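Local coordinates for Tautomerase_3 domain-containing protein (Corynebacterium halotolerans YIM 70093 = DSM 44683, PDB 7M58) that probably acts as a hydrolase of the cis-3-chloroacrylic acid dehalogenase (cis-CaaD) family, within the tautomerase superfamily, at residues E127-A130 / T131-Q134; N111-Y115 / G116-P120; K78-L81 / L82-I85. One frame throughout, in Å; residues are numbered along the deposited sequence.

Contact 1 (E127-A130 / T131-Q134); sequences EWFA and TLPQ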
# COMPACT_ATOMS: atom_id res chain seq x y z
N GLU A 127 -5.68 1.32 28.39
CA GLU A 127 -5.71 2.76 28.61
C GLU A 127 -6.51 3.47 27.51
O GLU A 127 -7.36 4.31 27.80
CB GLU A 127 -4.27 3.30 28.70
CG GLU A 127 -3.91 3.92 30.05
CD GLU A 127 -2.51 4.50 30.05
OE1 GLU A 127 -2.23 5.38 30.91
OE2 GLU A 127 -1.69 4.13 29.17
N TRP A 128 -6.21 3.14 26.25
CA TRP A 128 -6.92 3.73 25.12
C TRP A 128 -8.42 3.45 25.22
O TRP A 128 -9.24 4.38 25.11
CB TRP A 128 -6.32 3.17 23.81
CG TRP A 128 -6.98 3.58 22.54
CD1 TRP A 128 -6.71 4.69 21.80
CD2 TRP A 128 -8.00 2.86 21.83
NE1 TRP A 128 -7.52 4.73 20.68
CE2 TRP A 128 -8.32 3.61 20.68
CE3 TRP A 128 -8.69 1.67 22.07
CZ2 TRP A 128 -9.30 3.21 19.76
CZ3 TRP A 128 -9.67 1.26 21.15
CH2 TRP A 128 -9.96 2.04 20.01
N PHE A 129 -8.78 2.20 25.49
CA PHE A 129 -10.18 1.79 25.59
C PHE A 129 -10.93 2.60 26.65
O PHE A 129 -12.09 2.99 26.43
CB PHE A 129 -10.23 0.29 25.89
CG PHE A 129 -11.61 -0.28 25.90
CD1 PHE A 129 -12.23 -0.66 24.73
CD2 PHE A 129 -12.28 -0.45 27.10
CE1 PHE A 129 -13.51 -1.20 24.74
CE2 PHE A 129 -13.56 -0.99 27.12
CZ PHE A 129 -14.17 -1.36 25.94
N ALA A 130 -10.28 2.90 27.78
CA ALA A 130 -10.97 3.64 28.84
C ALA A 130 -11.25 5.09 28.48
O ALA A 130 -11.99 5.76 29.21
CB ALA A 130 -10.17 3.56 30.15
N THR A 131 -10.65 5.60 27.39
CA THR A 131 -10.92 6.94 26.87
C THR A 131 -12.12 6.99 25.93
O THR A 131 -12.65 8.07 25.68
CB THR A 131 -9.67 7.48 26.16
OG1 THR A 131 -8.53 7.31 27.02
CG2 THR A 131 -9.80 8.96 25.85
N LEU A 132 -12.56 5.86 25.38
CA LEU A 132 -13.64 5.90 24.42
C LEU A 132 -14.97 6.25 25.11
O LEU A 132 -15.15 6.00 26.31
CB LEU A 132 -13.75 4.59 23.65
CG LEU A 132 -12.42 4.12 23.04
CD1 LEU A 132 -12.59 2.88 22.20
CD2 LEU A 132 -11.84 5.23 22.17
N PRO A 133 -15.91 6.85 24.38
CA PRO A 133 -17.26 7.02 24.93
C PRO A 133 -17.90 5.67 25.25
O PRO A 133 -17.73 4.69 24.53
CB PRO A 133 -18.02 7.76 23.83
CG PRO A 133 -17.14 7.66 22.60
CD PRO A 133 -15.73 7.57 23.11
N GLN A 134 -18.68 5.67 26.33
CA GLN A 134 -19.24 4.45 26.89
C GLN A 134 -20.01 3.63 25.85
O GLN A 134 -20.02 2.39 25.90
CB GLN A 134 -20.11 4.79 28.09
CG GLN A 134 -20.68 3.55 28.77
CD GLN A 134 -21.05 3.78 30.21
OE1 GLN A 134 -22.18 4.17 30.52
NE2 GLN A 134 -20.10 3.55 31.11
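A type I beta turn from Phe129 to Leu132 carries the chain off the end of the short helix 125-129, and Leu132 folds its side chain back over one face of the Trp128 ring. The evidence for a CH-pi contact is direct: Leu132 CD1 stands 3.9 Å from the centroid of the six-membered ring of Trp128, 29° off the ring normal. The methyl lies over the face but shifted towards the CZ3-CH2 side, Leu132 CD1 being 3.5 Å from both Trp128 CZ3 and Trp128 CH2. The other branch lies over the same face towards the CZ2-CE2 side, Leu132 CD2 to Trp128 CZ2 being 4.0 Å. Trp128 presents its ring this way because CG lies anti to the backbone N (chi1 176°), while Leu132 turns its CG beside its own backbone N. The Phe129 ring meets the same methyl more loosely, Phe129 CD1 to Leu132 CD1 being 4.4 Å.

The backbone defines the turn. Leu132 N donates to Phe129 O over 3.1 Å, and that oxygen also receives Gln137 NE2 from helix 134-142, so two donors grip it. Thr131 N gives a shorter bond, 2.9 Å to Trp128 O. Thr131 OG1 adds only a weak bond to Glu127 O. Beyond the turn, Pro133 takes the N-cap position of helix 134-142, whose Leu140 packs against both Phe129 and Leu132. The indole nitrogen of Trp128 is used outside the turn, bonding to Leu118 O, and Tyr37 packs against both aromatic rings.

Contact 2 (N111-Y115 / G116-P120); sequences NMTEY and GKLLP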
# COMPACT_ATOMS: atom_id res chain seq x y z
N ASN A 111 -0.09 7.58 13.89
CA ASN A 111 -0.39 7.74 12.47
C ASN A 111 -1.59 6.92 12.04
O ASN A 111 -1.74 6.63 10.85
CB ASN A 111 0.85 7.40 11.63
CG ASN A 111 2.01 8.37 11.84
OD1 ASN A 111 2.13 9.01 12.88
ND2 ASN A 111 2.87 8.46 10.85
N MET A 112 -2.43 6.51 12.97
CA MET A 112 -3.61 5.73 12.64
C MET A 112 -4.80 6.24 13.42
O MET A 112 -4.67 6.54 14.62
CB MET A 112 -3.42 4.25 12.96
CG MET A 112 -2.28 3.62 12.24
SD MET A 112 -2.32 1.82 12.28
CE MET A 112 -2.32 1.46 13.96
N THR A 113 -5.94 6.37 12.75
CA THR A 113 -7.23 6.47 13.43
C THR A 113 -8.00 5.19 13.11
O THR A 113 -7.98 4.70 11.98
CB THR A 113 -8.07 7.69 13.02
OG1 THR A 113 -8.43 7.62 11.63
CG2 THR A 113 -7.35 8.98 13.30
N GLU A 114 -8.65 4.66 14.13
CA GLU A 114 -9.62 3.59 14.02
C GLU A 114 -10.68 3.88 15.07
O GLU A 114 -10.36 4.31 16.18
CB GLU A 114 -8.98 2.21 14.26
CG GLU A 114 -7.97 1.77 13.22
CD GLU A 114 -7.48 0.34 13.45
OE1 GLU A 114 -8.11 -0.37 14.28
OE2 GLU A 114 -6.49 -0.09 12.80
N TYR A 115 -11.95 3.67 14.70
CA TYR A 115 -13.08 4.04 15.56
C TYR A 115 -13.05 5.51 15.94
O TYR A 115 -13.45 5.89 17.04
CB TYR A 115 -13.14 3.15 16.80
CG TYR A 115 -13.24 1.70 16.40
CD1 TYR A 115 -14.43 1.19 15.87
CD2 TYR A 115 -12.16 0.86 16.52
CE1 TYR A 115 -14.53 -0.12 15.48
CE2 TYR A 115 -12.26 -0.47 16.14
CZ TYR A 115 -13.45 -0.95 15.62
OH TYR A 115 -13.54 -2.25 15.24
N GLY A 116 -12.58 6.35 15.02
CA GLY A 116 -12.58 7.79 15.21
C GLY A 116 -11.53 8.35 16.16
O GLY A 116 -11.58 9.54 16.48
N LYS A 117 -10.56 7.54 16.59
CA LYS A 117 -9.62 7.99 17.60
C LYS A 117 -8.22 7.56 17.23
O LYS A 117 -8.03 6.47 16.68
CB LYS A 117 -10.00 7.44 18.99
CG LYS A 117 -10.86 8.40 19.83
CD LYS A 117 -12.36 8.22 19.58
CE LYS A 117 -13.20 9.38 20.13
NZ LYS A 117 -12.89 10.69 19.47
N LEU A 118 -7.23 8.42 17.50
CA LEU A 118 -5.85 8.04 17.23
C LEU A 118 -5.51 6.82 18.06
O LEU A 118 -5.97 6.68 19.19
CB LEU A 118 -4.89 9.19 17.52
CG LEU A 118 -5.02 10.30 16.49
CD1 LEU A 118 -4.45 11.62 16.98
CD2 LEU A 118 -4.35 9.88 15.19
N LEU A 119 -4.77 5.91 17.47
CA LEU A 119 -4.45 4.66 18.14
C LEU A 119 -3.23 4.84 19.04
O LEU A 119 -2.38 5.69 18.77
CB LEU A 119 -4.16 3.56 17.13
CG LEU A 119 -5.37 2.95 16.43
CD1 LEU A 119 -5.03 1.61 15.79
CD2 LEU A 119 -6.52 2.78 17.42
N PRO A 120 -3.13 4.08 20.12
CA PRO A 120 -1.97 4.22 20.99
C PRO A 120 -0.85 3.27 20.60
O PRO A 120 -1.01 2.40 19.74
CB PRO A 120 -2.53 3.84 22.36
CG PRO A 120 -3.46 2.69 21.99
CD PRO A 120 -4.08 3.08 20.65
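Met112 and Leu119 meet on the densely packed side of a beta hairpin with a two-residue loop, where Met112 CE lies 3.3 Å from Leu119 CD1. A bend at chi3 (-58°) of Met112 brings that terminal methyl round to the leucine. The backbone sets the pairing: Leu119 N donates to Met112 O over 2.9 Å, while Glu114 and Lys117 form an antiparallel hydrogen-bonded pair, with Glu114 N to Lys117 O at 3.2 Å. Thr113 and Leu118 are the neighbouring non-hydrogen-bonded pair, and their side chains touch at Thr113 CG2 and Leu118 CD2, 3.7 Å apart. Met112 and Thr113 pair in an antiparallel ladder with a strand of a second subunit, and Thr113 OG1 bonds to Thr86 OG1 and Val102 N of that subunit.

Tyr115 and Gly116 form the corners of a type I' turn, both with positive phi. The Tyr115 ring is packed, but Gly116 and Lys117 are partly exposed, and Lys117 NZ bends back to a weak bond with Gly116 O.

Glu114, extended beyond CG, lays its carboxylate against Leu119, whose CD1 is 3.6 Å from Glu114 CD. Its OE2 bonds to Tyr103 OH of the second subunit, and its side chain touches Pro1, the N-terminal proline that is catalytic in characterised relatives and so probably here. A leucine methyl against the carboxylate and a hydrogen bond across the interface would together restrict its rotation, consistent with a carboxylate positioned beside Pro1.

Contact 3 (K78-L81 / L82-I85); sequences KTDL and LEQI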
# COMPACT_ATOMS: atom_id res chain seq x y z
N LYS A 78 6.98 -9.99 15.70
CA LYS A 78 6.90 -9.68 14.28
C LYS A 78 7.25 -10.90 13.42
O LYS A 78 6.45 -11.34 12.60
CB LYS A 78 7.83 -8.52 13.92
CG LYS A 78 7.20 -7.15 14.16
CD LYS A 78 8.10 -6.05 13.61
CE LYS A 78 8.85 -5.39 14.75
NZ LYS A 78 9.98 -4.61 14.24
N THR A 79 8.42 -11.50 13.64
CA THR A 79 8.80 -12.62 12.79
C THR A 79 7.89 -13.82 13.03
O THR A 79 7.59 -14.59 12.12
CB THR A 79 10.26 -13.00 13.00
OG1 THR A 79 10.46 -13.25 14.40
CG2 THR A 79 11.20 -11.86 12.52
N ASP A 80 7.42 -13.97 14.26
CA ASP A 80 6.52 -15.07 14.59
C ASP A 80 5.20 -14.90 13.84
O ASP A 80 4.74 -15.85 13.18
CB ASP A 80 6.28 -15.04 16.11
CG ASP A 80 7.22 -15.96 16.87
OD1 ASP A 80 7.97 -16.74 16.24
OD2 ASP A 80 7.31 -15.79 18.12
N LEU A 81 4.68 -13.66 13.83
CA LEU A 81 3.49 -13.35 13.05
C LEU A 81 3.68 -13.64 11.56
O LEU A 81 2.79 -14.19 10.91
CB LEU A 81 3.11 -11.89 13.25
CG LEU A 81 1.81 -11.35 12.63
CD1 LEU A 81 0.57 -11.91 13.29
CD2 LEU A 81 1.77 -9.83 12.70
N LEU A 82 4.86 -13.31 11.01
CA LEU A 82 5.11 -13.56 9.60
C LEU A 82 5.12 -15.05 9.31
O LEU A 82 4.46 -15.52 8.37
CB LEU A 82 6.43 -12.93 9.16
CG LEU A 82 6.43 -11.47 8.72
CD1 LEU A 82 7.76 -10.86 8.99
CD2 LEU A 82 6.14 -11.40 7.22
N GLU A 83 5.89 -15.82 10.08
CA GLU A 83 5.99 -17.25 9.82
C GLU A 83 4.64 -17.93 9.97
O GLU A 83 4.29 -18.83 9.19
CB GLU A 83 7.02 -17.86 10.74
CG GLU A 83 8.41 -17.30 10.54
CD GLU A 83 9.47 -18.04 11.36
OE1 GLU A 83 9.23 -18.29 12.56
OE2 GLU A 83 10.53 -18.37 10.79
N GLN A 84 3.85 -17.50 10.95
CA GLN A 84 2.57 -18.15 11.17
C GLN A 84 1.55 -17.77 10.10
O GLN A 84 0.68 -18.60 9.75
CB GLN A 84 2.09 -17.81 12.56
CG GLN A 84 2.92 -18.51 13.64
CD GLN A 84 2.18 -18.62 14.97
OE1 GLN A 84 0.96 -18.44 15.04
NE2 GLN A 84 2.94 -18.85 16.04
N ILE A 85 1.62 -16.54 9.57
CA ILE A 85 0.72 -16.16 8.48
C ILE A 85 1.04 -16.95 7.23
O ILE A 85 0.15 -17.50 6.57
CB ILE A 85 0.81 -14.64 8.22
CG1 ILE A 85 0.11 -13.89 9.35
CG2 ILE A 85 0.20 -14.29 6.88
CD1 ILE A 85 0.41 -12.41 9.39
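Thr79 O receives Glu83 N at 2.9 Å with an N-H...O angle of 171°, the straightest of four successive i to i+4 bonds in these two turns of helix. Glu83 also rests its own chain on that carbonyl, CG lying 3.2 Å from Thr79 O. On the buried side Leu81 O accepts Ile85 N, and the isoleucine curls over the same oxygen, its CG1 3.1 Å from Leu81 O. With CG1 beside the backbone N (chi1 -73°), Ile85 sends CD1 back to within 3.7 Å of Leu81 CG.

These residues belong to helix 75-92, the connection of the beta-alpha-beta unit between strands 63-70 and 100-107. Leu81 and Ile85 face Tyr3 of strand 2-8, and Leu82 packs on Val102 and Val104 of strand 100-107. Lys78 extends from the helix to a salt bridge with Glu106.

The outer side is charged: Asp80 OD1 and Glu83 OE1 stand 4.2 Å apart, their carboxylate planes 29° from parallel; if both are ionised, the like charges would probably raise each other's pKa slightly. Thr79 OG1 turns back to Ala75 O, one helical turn earlier.

Along the chain contact 3 comes first, then contact 2, then contact 1. Contacts 1 and 2 are neighbours, their centres 12 Å apart: the hairpin 112-118 leads on to helix 125-129, and Trp128 joins them, its CD1 3.3 Å from Pro120 CD and its CZ2 3.7 Å from Leu119 CD2. Contact 3, on helix 75-92 over the four-stranded sheet, is separate within the chain, its centre 24 Å from that of contact 2 and 29 Å from that of contact 1. The three-chain assembly closes this gap: Thr79 and Glu83 of contact 3 pack on Leu118 of the third subunit, so one chain's helix meets another's hairpin.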